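Local coordinates for protein DNA polymerase (Bacillus phage phi29, PDB 2PY5) that replicates the viral genome from a protein primer, pairing processive, strand-displacing DNA synthesis with 3'-5' exonuclease activity, at residues 17-22 with 564-569; 43-48 with 71-76; 291-296 with 316-321. The protein carries 2 engineered substitutions. All coordinates share one frame; numbering follows the deposited sequence.

Contact 1: residues 17-22 with 564-569; sequences TKVEDC and GVVLVD. With nucleotides of chain A.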
loop_
_atom_site.group_PDB
_atom_site.type_symbol
_atom_site.label_atom_id
_atom_site.label_comp_id
_atom_site.label_asym_id
_atom_site.label_seq_id
_atom_site.Cartn_x
_atom_site.Cartn_y
_atom_site.Cartn_z
ATOM N N THR F 17 5.819 23.180 14.539
ATOM C CA THR F 17 4.625 22.372 14.767
ATOM C C THR F 17 3.485 23.169 15.385
ATOM O O THR F 17 2.597 22.605 16.008
ATOM C CB THR F 17 4.979 21.138 15.616
ATOM O OG1 THR F 17 5.320 21.533 16.948
ATOM C CG2 THR F 17 6.158 20.382 14.977
ATOM N N LYS F 18 3.506 24.480 15.165
ATOM C CA LYS F 18 2.470 25.387 15.657
ATOM C C LYS F 18 1.575 25.803 14.497
ATOM O O LYS F 18 2.064 26.312 13.490
ATOM C CB LYS F 18 3.114 26.632 16.235
ATOM C CG LYS F 18 4.095 26.387 17.359
ATOM C CD LYS F 18 4.879 27.665 17.619
ATOM C CE LYS F 18 5.735 27.582 18.865
ATOM N NZ LYS F 18 6.361 28.906 19.178
ATOM N N VAL F 19 0.266 25.594 14.631
ATOM C CA VAL F 19 -0.675 25.993 13.567
ATOM C C VAL F 19 -0.578 27.489 13.214
ATOM O O VAL F 19 -0.808 27.877 12.062
ATOM C CB VAL F 19 -2.139 25.598 13.897
ATOM C CG1 VAL F 19 -2.277 24.086 13.945
ATOM C CG2 VAL F 19 -2.600 26.215 15.203
ATOM N N GLU F 20 -0.191 28.318 14.190
ATOM C CA GLU F 20 -0.070 29.775 13.984
ATOM C C GLU F 20 1.322 30.174 13.506
ATOM O O GLU F 20 1.566 31.344 13.216
ATOM C CB GLU F 20 -0.389 30.564 15.269
ATOM C CG GLU F 20 -1.036 29.766 16.362
ATOM C CD GLU F 20 -0.036 28.897 17.110
ATOM O OE1 GLU F 20 -0.175 27.666 17.059
ATOM O OE2 GLU F 20 0.895 29.456 17.735
ATOM N N ASP F 21 2.240 29.215 13.412
ATOM C CA ASP F 21 3.616 29.532 13.051
ATOM C C ASP F 21 4.315 28.305 12.483
ATOM O O ASP F 21 5.150 27.663 13.139
ATOM C CB ASP F 21 4.363 30.067 14.265
ATOM C CG ASP F 21 5.745 30.559 13.932
ATOM O OD1 ASP F 21 6.494 30.836 14.884
ATOM O OD2 ASP F 21 6.087 30.657 12.734
ATOM N N CYS F 22 3.926 27.979 11.258
ATOM C CA CYS F 22 4.348 26.775 10.580
ATOM C C CYS F 22 5.344 27.113 9.487
ATOM O O CYS F 22 5.012 27.812 8.520
ATOM C CB CYS F 22 3.123 26.090 9.995
ATOM S SG CYS F 22 3.445 24.629 9.041
ATOM N N GLY F 564 2.411 25.637 5.437
ATOM C CA GLY F 564 2.570 24.228 5.214
ATOM C C GLY F 564 1.577 23.378 5.963
ATOM O O GLY F 564 0.419 23.751 6.116
ATOM N N VAL F 565 2.057 22.264 6.481
ATOM C CA VAL F 565 1.235 21.287 7.191
ATOM C C VAL F 565 1.755 21.165 8.621
ATOM O O VAL F 565 2.957 21.002 8.822
ATOM C CB VAL F 565 1.257 19.881 6.528
ATOM C CG1 VAL F 565 0.694 18.799 7.476
ATOM C CG2 VAL F 565 0.473 19.900 5.228
ATOM N N VAL F 566 0.841 21.224 9.587
ATOM C CA VAL F 566 1.137 20.836 10.967
ATOM C C VAL F 566 0.461 19.508 11.261
ATOM O O VAL F 566 -0.703 19.309 10.921
ATOM C CB VAL F 566 0.647 21.894 11.972
ATOM C CG1 VAL F 566 0.776 21.387 13.412
ATOM C CG2 VAL F 566 1.419 23.165 11.775
ATOM N N LEU F 567 1.199 18.609 11.898
ATOM C CA LEU F 567 0.674 17.340 12.369
ATOM C C LEU F 567 0.181 17.580 13.784
ATOM O O LEU F 567 0.980 17.765 14.704
ATOM C CB LEU F 567 1.763 16.276 12.338
ATOM C CG LEU F 567 2.264 15.960 10.919
ATOM C CD1 LEU F 567 3.444 15.007 10.943
ATOM C CD2 LEU F 567 1.114 15.373 10.121
ATOM N N VAL F 568 -1.136 17.684 13.927
ATOM C CA VAL F 568 -1.766 17.974 15.214
ATOM C C VAL F 568 -2.129 16.661 15.871
ATOM O O VAL F 568 -2.705 15.790 15.221
ATOM C CB VAL F 568 -3.048 18.803 15.008
ATOM C CG1 VAL F 568 -3.761 19.059 16.334
ATOM C CG2 VAL F 568 -2.726 20.115 14.328
ATOM N N ASP F 569 -1.790 16.511 17.150
ATOM C CA ASP F 569 -2.141 15.298 17.881
ATOM C C ASP F 569 -3.649 15.271 18.075
ATOM O O ASP F 569 -4.242 16.192 18.638
ATOM C CB ASP F 569 -1.403 15.194 19.224
ATOM C CG ASP F 569 0.063 14.795 19.063
ATOM O OD1 ASP F 569 0.422 14.175 18.032
ATOM O OD2 ASP F 569 0.861 15.098 19.976
ATOM P P DT A 7 10.094 13.468 9.690
ATOM O OP1 DT A 7 11.515 13.696 9.382
ATOM O OP2 DT A 7 9.705 12.401 10.635
ATOM O "O5'" DT A 7 9.424 14.799 10.269
ATOM C "C5'" DT A 7 9.479 16.024 9.555
ATOM C "C4'" DT A 7 8.779 17.083 10.387
ATOM O "O4'" DT A 7 7.417 16.678 10.626
ATOM C "C3'" DT A 7 9.351 17.326 11.785
ATOM O "O3'" DT A 7 10.444 18.255 11.784
ATOM C "C2'" DT A 7 8.141 17.926 12.486
ATOM C "C1'" DT A 7 6.977 17.163 11.881
ATOM N N1 DT A 7 6.492 16.006 12.718
ATOM C C2 DT A 7 5.580 16.282 13.706
ATOM O O2 DT A 7 5.161 17.402 13.935
ATOM N N3 DT A 7 5.164 15.198 14.427
ATOM C C4 DT A 7 5.561 13.886 14.259
ATOM O O4 DT A 7 5.117 12.982 14.975
ATOM C C5 DT A 7 6.519 13.659 13.206
ATOM C C7 DT A 7 7.014 12.271 12.934
ATOM C C6 DT A 7 6.941 14.712 12.485
ATOM P P DT A 6 8.298 8.406 7.560
ATOM O OP1 DT A 6 9.639 8.244 7.011
ATOM O OP2 DT A 6 7.967 7.946 8.913
ATOM O "O5'" DT A 6 7.945 9.974 7.609
ATOM C "C5'" DT A 6 8.381 10.843 6.576
ATOM C "C4'" DT A 6 7.757 12.194 6.834
ATOM O "O4'" DT A 6 6.323 12.116 6.768
ATOM C "C3'" DT A 6 8.050 12.734 8.229
ATOM O "O3'" DT A 6 9.327 13.368 8.283
ATOM C "C2'" DT A 6 6.883 13.687 8.451
ATOM C "C1'" DT A 6 5.754 13.100 7.612
ATOM N N1 DT A 6 4.688 12.418 8.404
ATOM C C2 DT A 6 3.380 12.674 8.079
ATOM O O2 DT A 6 3.039 13.423 7.185
ATOM N N3 DT A 6 2.469 12.009 8.862
ATOM C C4 DT A 6 2.737 11.126 9.895
ATOM O O4 DT A 6 1.834 10.579 10.522
ATOM C C5 DT A 6 4.132 10.882 10.159
ATOM C C7 DT A 6 4.546 9.949 11.247
ATOM C C6 DT A 6 5.039 11.536 9.407
HETATM O O HOH W 1 1.618 19.892 16.685
#

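Contact 2: residues 43-48 with 71-76; sequences SLDEFM and INWLER. With EDO (1,2-ethanediol), chain P.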
loop_
_atom_site.group_PDB
_atom_site.type_symbol
_atom_site.label_atom_id
_atom_site.label_comp_id
_atom_site.label_asym_id
_atom_site.label_seq_id
_atom_site.Cartn_x
_atom_site.Cartn_y
_atom_site.Cartn_z
ATOM N N SER F 43 17.192 27.854 6.327
ATOM C CA SER F 43 16.381 28.810 5.556
ATOM C C SER F 43 15.745 28.169 4.332
ATOM O O SER F 43 16.453 27.702 3.462
ATOM C CB SER F 43 17.272 29.964 5.100
ATOM O OG SER F 43 16.622 30.791 4.157
ATOM N N LEU F 44 14.413 28.152 4.271
ATOM C CA LEU F 44 13.715 27.684 3.073
ATOM C C LEU F 44 14.048 28.563 1.879
ATOM O O LEU F 44 14.186 28.060 0.764
ATOM C CB LEU F 44 12.193 27.627 3.278
ATOM C CG LEU F 44 11.366 27.059 2.123
ATOM C CD1 LEU F 44 11.879 25.651 1.705
ATOM C CD2 LEU F 44 9.888 26.960 2.465
ATOM N N ASP F 45 14.173 29.868 2.087
ATOM C CA ASP F 45 14.550 30.765 1.000
ATOM C C ASP F 45 15.863 30.324 0.368
ATOM O O ASP F 45 15.988 30.297 -0.842
ATOM C CB ASP F 45 14.713 32.199 1.497
ATOM C CG ASP F 45 13.392 32.931 1.713
ATOM O OD1 ASP F 45 12.348 32.500 1.190
ATOM O OD2 ASP F 45 13.415 34.006 2.379
ATOM N N GLU F 46 16.834 29.995 1.209
ATOM C CA GLU F 46 18.126 29.535 0.739
ATOM C C GLU F 46 17.979 28.229 -0.045
ATOM O O GLU F 46 18.573 28.076 -1.124
ATOM C CB GLU F 46 19.046 29.322 1.927
ATOM C CG GLU F 46 20.456 29.011 1.557
ATOM C CD GLU F 46 21.340 29.000 2.768
ATOM O OE1 GLU F 46 21.408 27.949 3.441
ATOM O OE2 GLU F 46 21.945 30.063 3.065
ATOM N N PHE F 47 17.206 27.299 0.513
ATOM C CA PHE F 47 16.985 25.992 -0.132
ATOM C C PHE F 47 16.352 26.191 -1.509
ATOM O O PHE F 47 16.797 25.614 -2.517
ATOM C CB PHE F 47 16.062 25.120 0.715
ATOM C CG PHE F 47 15.739 23.784 0.062
ATOM C CD1 PHE F 47 16.703 22.769 0.051
ATOM C CD2 PHE F 47 14.505 23.538 -0.525
ATOM C CE1 PHE F 47 16.441 21.541 -0.567
ATOM C CE2 PHE F 47 14.239 22.303 -1.128
ATOM C CZ PHE F 47 15.221 21.312 -1.138
ATOM N N MET F 48 15.297 26.989 -1.550
ATOM C CA MET F 48 14.544 27.168 -2.797
ATOM C C MET F 48 15.368 27.909 -3.876
ATOM O O MET F 48 15.218 27.643 -5.073
ATOM C CB MET F 48 13.211 27.879 -2.541
ATOM C CG MET F 48 12.254 27.026 -1.749
ATOM S SD MET F 48 11.838 25.439 -2.526
ATOM C CE MET F 48 11.076 25.968 -4.079
ATOM N N ILE F 71 5.141 24.247 -2.046
ATOM C CA ILE F 71 4.081 24.944 -2.787
ATOM C C ILE F 71 3.695 26.267 -2.100
ATOM O O ILE F 71 3.481 27.279 -2.781
ATOM C CB ILE F 71 2.881 24.034 -3.100
ATOM C CG1 ILE F 71 3.329 22.909 -4.038
ATOM C CG2 ILE F 71 1.776 24.827 -3.807
ATOM C CD1 ILE F 71 2.228 21.915 -4.365
ATOM N N ASN F 72 3.602 26.257 -0.768
ATOM C CA ASN F 72 3.400 27.505 -0.034
ATOM C C ASN F 72 4.463 28.545 -0.413
ATOM O O ASN F 72 4.165 29.716 -0.574
ATOM C CB ASN F 72 3.416 27.263 1.481
ATOM C CG ASN F 72 2.042 26.920 2.034
ATOM O OD1 ASN F 72 1.652 25.730 2.096
ATOM N ND2 ASN F 72 1.296 27.926 2.403
ATOM N N TRP F 73 5.712 28.117 -0.562
ATOM C CA TRP F 73 6.778 29.052 -0.939
ATOM C C TRP F 73 6.596 29.532 -2.379
ATOM O O TRP F 73 6.653 30.726 -2.651
ATOM C CB TRP F 73 8.155 28.407 -0.770
ATOM C CG TRP F 73 9.313 29.342 -1.016
ATOM C CD1 TRP F 73 9.995 30.060 -0.073
ATOM C CD2 TRP F 73 9.918 29.672 -2.280
ATOM N NE1 TRP F 73 10.970 30.807 -0.658
ATOM C CE2 TRP F 73 10.955 30.595 -2.011
ATOM C CE3 TRP F 73 9.692 29.280 -3.602
ATOM C CZ2 TRP F 73 11.759 31.131 -3.016
ATOM C CZ3 TRP F 73 10.489 29.796 -4.597
ATOM C CH2 TRP F 73 11.505 30.735 -4.302
ATOM N N LEU F 74 6.351 28.588 -3.294
ATOM C CA LEU F 74 6.221 28.920 -4.697
ATOM C C LEU F 74 5.163 29.998 -4.888
ATOM O O LEU F 74 5.399 30.977 -5.562
ATOM C CB LEU F 74 5.898 27.669 -5.536
ATOM C CG LEU F 74 7.045 26.678 -5.683
ATOM C CD1 LEU F 74 6.509 25.343 -6.176
ATOM C CD2 LEU F 74 8.107 27.197 -6.652
ATOM N N GLU F 75 4.005 29.804 -4.248
ATOM C CA GLU F 75 2.864 30.716 -4.375
ATOM C C GLU F 75 3.144 32.114 -3.841
ATOM O O GLU F 75 2.486 33.063 -4.260
ATOM C CB GLU F 75 1.648 30.116 -3.666
ATOM C CG GLU F 75 1.070 28.894 -4.401
ATOM C CD GLU F 75 0.242 29.278 -5.607
ATOM O OE1 GLU F 75 -0.356 30.383 -5.600
ATOM O OE2 GLU F 75 0.151 28.470 -6.563
ATOM N N ARG F 76 4.099 32.242 -2.916
ATOM C CA ARG F 76 4.461 33.546 -2.355
ATOM C C ARG F 76 5.686 34.180 -3.006
ATOM O O ARG F 76 6.068 35.303 -2.667
ATOM C CB ARG F 76 4.694 33.404 -0.855
ATOM C CG ARG F 76 3.427 33.111 -0.062
ATOM C CD ARG F 76 3.785 32.807 1.352
ATOM N NE ARG F 76 2.612 32.712 2.226
ATOM C CZ ARG F 76 1.846 31.625 2.316
ATOM N NH1 ARG F 76 2.098 30.546 1.602
ATOM N NH2 ARG F 76 0.812 31.621 3.138
HETATM C C1 EDO P . 17.253 34.064 3.205
HETATM O O1 EDO P . 18.151 33.014 3.578
HETATM C C2 EDO P . 16.105 34.172 4.202
HETATM O O2 EDO P . 15.181 35.202 3.809
#

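Contact 3: residues 291-296 with 316-321; sequences EFELKE and LKSSGG. With EDO (1,2-ethanediol), chain J.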
loop_
_atom_site.group_PDB
_atom_site.type_symbol
_atom_site.label_atom_id
_atom_site.label_comp_id
_atom_site.label_asym_id
_atom_site.label_seq_id
_atom_site.Cartn_x
_atom_site.Cartn_y
_atom_site.Cartn_z
ATOM N N GLU F 291 -31.300 -10.761 -3.527
ATOM C CA GLU F 291 -31.293 -10.691 -2.084
ATOM C C GLU F 291 -30.649 -11.972 -1.591
ATOM O O GLU F 291 -30.516 -12.954 -2.338
ATOM C CB GLU F 291 -32.716 -10.517 -1.559
ATOM C CG GLU F 291 -33.297 -9.157 -1.927
ATOM C CD GLU F 291 -34.746 -9.017 -1.539
ATOM O OE1 GLU F 291 -35.618 -9.106 -2.429
ATOM O OE2 GLU F 291 -35.010 -8.819 -0.350
ATOM N N PHE F 292 -30.124 -11.925 -0.384
ATOM C CA PHE F 292 -29.370 -13.059 0.123
ATOM C C PHE F 292 -29.476 -13.234 1.628
ATOM O O PHE F 292 -29.778 -12.292 2.362
ATOM C CB PHE F 292 -27.896 -12.971 -0.293
ATOM C CG PHE F 292 -27.193 -11.726 0.179
ATOM C CD1 PHE F 292 -26.700 -11.639 1.481
ATOM C CD2 PHE F 292 -27.008 -10.647 -0.685
ATOM C CE1 PHE F 292 -26.034 -10.501 1.914
ATOM C CE2 PHE F 292 -26.341 -9.492 -0.248
ATOM C CZ PHE F 292 -25.853 -9.429 1.044
ATOM N N GLU F 293 -29.265 -14.469 2.067
ATOM C CA GLU F 293 -29.208 -14.789 3.491
ATOM C C GLU F 293 -28.123 -15.840 3.695
ATOM O O GLU F 293 -28.126 -16.879 3.032
ATOM C CB GLU F 293 -30.555 -15.307 4.007
ATOM C CG GLU F 293 -30.924 -14.766 5.392
ATOM C CD GLU F 293 -31.572 -13.383 5.353
ATOM O OE1 GLU F 293 -32.177 -12.981 4.325
ATOM O OE2 GLU F 293 -31.488 -12.689 6.377
ATOM N N LEU F 294 -27.185 -15.555 4.593
ATOM C CA LEU F 294 -26.062 -16.462 4.848
ATOM C C LEU F 294 -26.560 -17.811 5.338
ATOM O O LEU F 294 -27.449 -17.863 6.197
ATOM C CB LEU F 294 -25.150 -15.845 5.899
ATOM C CG LEU F 294 -23.876 -16.595 6.268
ATOM C CD1 LEU F 294 -22.926 -16.629 5.065
ATOM C CD2 LEU F 294 -23.237 -15.934 7.471
ATOM N N LYS F 295 -26.001 -18.893 4.803
ATOM C CA LYS F 295 -26.325 -20.248 5.267
ATOM C C LYS F 295 -25.708 -20.508 6.631
ATOM O O LYS F 295 -24.593 -20.060 6.914
ATOM C CB LYS F 295 -25.834 -21.285 4.262
ATOM C CG LYS F 295 -26.598 -21.304 2.985
ATOM C CD LYS F 295 -26.009 -22.309 2.038
ATOM C CE LYS F 295 -26.637 -22.203 0.685
ATOM N NZ LYS F 295 -25.980 -23.079 -0.326
ATOM N N GLU F 296 -26.418 -21.236 7.489
ATOM C CA GLU F 296 -25.860 -21.567 8.797
ATOM C C GLU F 296 -24.599 -22.416 8.567
ATOM O O GLU F 296 -24.541 -23.247 7.650
ATOM C CB GLU F 296 -26.884 -22.282 9.698
ATOM C CG GLU F 296 -28.169 -21.449 10.053
ATOM C CD GLU F 296 -27.913 -20.231 10.969
ATOM O OE1 GLU F 296 -27.405 -20.421 12.094
ATOM O OE2 GLU F 296 -28.239 -19.078 10.562
ATOM N N LEU F 316 -21.709 -9.356 5.222
ATOM C CA LEU F 316 -23.121 -9.307 5.544
ATOM C C LEU F 316 -23.713 -10.692 5.680
ATOM O O LEU F 316 -23.418 -11.593 4.874
ATOM C CB LEU F 316 -23.880 -8.537 4.458
ATOM C CG LEU F 316 -23.427 -7.090 4.240
ATOM C CD1 LEU F 316 -24.072 -6.479 2.997
ATOM C CD2 LEU F 316 -23.715 -6.262 5.466
ATOM N N LYS F 317 -24.558 -10.837 6.689
ATOM C CA LYS F 317 -25.375 -12.022 6.888
ATOM C C LYS F 317 -26.611 -11.965 5.996
ATOM O O LYS F 317 -27.112 -12.992 5.564
ATOM C CB LYS F 317 -25.804 -12.114 8.352
ATOM C CG LYS F 317 -26.403 -13.444 8.769
ATOM C CD LYS F 317 -26.785 -13.409 10.264
ATOM C CE LYS F 317 -26.658 -14.776 10.934
ATOM N NZ LYS F 317 -26.745 -14.705 12.431
ATOM N N SER F 318 -27.098 -10.749 5.736
ATOM C CA SER F 318 -28.345 -10.542 5.011
ATOM C C SER F 318 -28.301 -9.274 4.172
ATOM O O SER F 318 -27.664 -8.291 4.553
ATOM C CB SER F 318 -29.483 -10.407 6.016
ATOM O OG SER F 318 -30.723 -10.269 5.349
ATOM N N SER F 319 -29.029 -9.284 3.055
ATOM C CA SER F 319 -29.234 -8.087 2.261
ATOM C C SER F 319 -30.240 -7.134 2.922
ATOM O O SER F 319 -30.314 -5.963 2.573
ATOM C CB SER F 319 -29.679 -8.479 0.843
ATOM O OG SER F 319 -30.760 -9.393 0.882
ATOM N N GLY F 320 -31.008 -7.626 3.883
ATOM C CA GLY F 320 -31.893 -6.758 4.654
ATOM C C GLY F 320 -32.869 -5.965 3.799
ATOM O O GLY F 320 -33.133 -4.785 4.060
ATOM N N GLY F 321 -33.403 -6.610 2.768
ATOM C CA GLY F 321 -34.450 -6.015 1.945
ATOM C C GLY F 321 -33.973 -4.990 0.937
ATOM O O GLY F 321 -34.753 -4.572 0.078
HETATM C C1 EDO J . -23.736 -17.883 10.426
HETATM O O1 EDO J . -23.229 -18.972 9.640
HETATM C C2 EDO J . -25.256 -17.952 10.509
HETATM O O2 EDO J . -25.878 -17.405 9.335
HETATM O O HOH W 2 -33.268 -8.962 1.606
#

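Contact 1: residues 17-22 with 564-569
Val566 lies against the 17-22 loop and overlaps it with both methyls. Its CG1 rests on the backbone of Thr17, 3.4 Å from Thr17 O. Its CG2 reaches Lys18 O and also meets Cys22 SG at 3.7 Å. CG1 is anti to the Val566 N (chi1 172°) and CG2 is anti to the carbonyl carbon, which spreads the two branches over different parts of the loop. Val19 comes in across Val566 at about a right angle. Its CG1 is 4.1 Å from Val566 CG1 and 4.0 Å from Val568 CG2. The loop contains a type I beta turn from Lys18 to Asp21, closed by Asp21 N to Lys18 O. It links strands 8-15 and 24-31 of the exonuclease region. The partner, strand 564-573, pairs antiparallel with strand 551-561. It falls in the C-terminal region involved in binding DNA and the terminal protein, consistent with Leu567 touching the DNA. No direct hydrogen bond joins the two segments. One water bridges them, donating to Thr17 O and to Leu567 O, each 3.0 Å from the water oxygen. Cys22 SG also packs on the backbone at Gly564, and Cys22 touches Phe69 of helix 63-76. The single-stranded DNA of chain A is met from both segments. Thr17 CG2 is 3.3 Å from O2 of DT7 of chain A, while Thr17 OG1 bonds to His149. Leu567 CD1 touches both bases, 3.7 Å from N1 of DT7 and equally near C2 of DT6, both of chain A.

Contact 2: residues 43-48 with 71-76
Met48 reaches Trp73 with almost its whole side chain. CB sits over the middle of the six-membered ring, 3.5 Å from its centroid and 9° off the normal, a CH-pi contact. CG shifts toward the ring junction and lies 3.6 Å from Trp73 CD2. SD is set further off, 5.0 Å from the six-membered ring centroid, in an oblique Met-aromatic contact. CE then turns back to the indole, 3.6 Å from Trp73 CE3, and also touches Leu74 CD2. The bends at chi2 and chi3 bring CE back after SD has stepped away. Asp45 approaches the same indole at its edge. Trp73 NE1 donates to Asp45 OD1 at 2.9 Å, with an N-H...O angle of 161° and the oxygen close to the ring plane. OD1 is met nearly along its C-O axis, and the carboxylate plane is turned 68° from the ring plane. Held over one face and at NE1, the indole is probably restricted in its rotation. The two elements are helices 44-54 and 63-76 of the exonuclease region, nearly perpendicular, with segment axes 11.3 Å apart. Ser43 is the N-cap of helix 44-54, its OG accepting from Glu46 N. Leu44 adds an apolar contact near the base of the indole, with CD2 3.9 Å from Trp73 CB. A 1,2-ethanediol, probably from the crystallisation liquor, spans Ser43 and Asp45. Its O1 bonds to Ser43 OG and its O2 donates to Asp45 OD2. Behind Trp73, Ile71 and Leu74 pack on strands 89-94 and 100-110 of the exonuclease sheet. On helix 44-54, Phe47 packs edge-to-face with Phe13 of strand 8-15.

Contact 3: residues 291-296 with 316-321
Glu293 and Ser318 form a single beta bridge, their CA atoms 4.6 Å apart, and backbone bonds run from Ser319 N to Phe292 O and from Leu294 N to Lys317 O. The second is the shorter, at 2.7 Å. Ser319 adds a side-chain link. Its OG accepts from Phe292 N at 2.9 Å and 165°. With chi1 at 50°, OG stands between its own N and carbonyl carbon, facing Phe292 N. The Ser319 CB packs over one face of the Phe292 ring, 3.8 Å from the centroid, a CH-pi contact. Leu316 CB meets the same ring at its edge, 3.9 Å from Phe292 CE1. Ser318 OG donates to Glu293 OE2 at 2.7 Å, from above the carboxylate plane. The same OG accepts from Gly320 N, making an ST turn. A water joins Glu291 OE2, Ser319 OG and Gly321 N, while Glu291 OE1 bonds to Asn344. Gly320 and Gly321 have positive phi, which favours glycine. Residues 291-294 are the end of strand 283-294. Residues 316-321 belong to the loop leading to strand 324-329. On its other edge strand 283-294 bonds to strand 340-356, through Glu291 with Tyr343 and Glu293 with Asp341, and Phe292 packs on Leu342 and Tyr340.

How the contacts relate
Contact 2 lies wholly in the exonuclease region; contact 1 joins that region to the C-terminal strand. Their centres are about 17 Å apart, and helix 63-76 supplies one side of contact 2 and also touches contact 1. Contact 3 belongs to the polymerization region, centre to centre about 47 Å from contact 1 and 57 Å from contact 2. Contacts 1 and 2 are partly buried, whereas contact 3 is a surface contact. The chemistry differs accordingly. Contact 1 is mainly apolar, with one bridging water, and brings distant parts of the sequence together beside DNA. Contact 2 combines apolar packing on an indole with its N-H bond to a carboxylate. Contact 3 relies on backbone and serine hydrogen bonds to hold a loop on a strand.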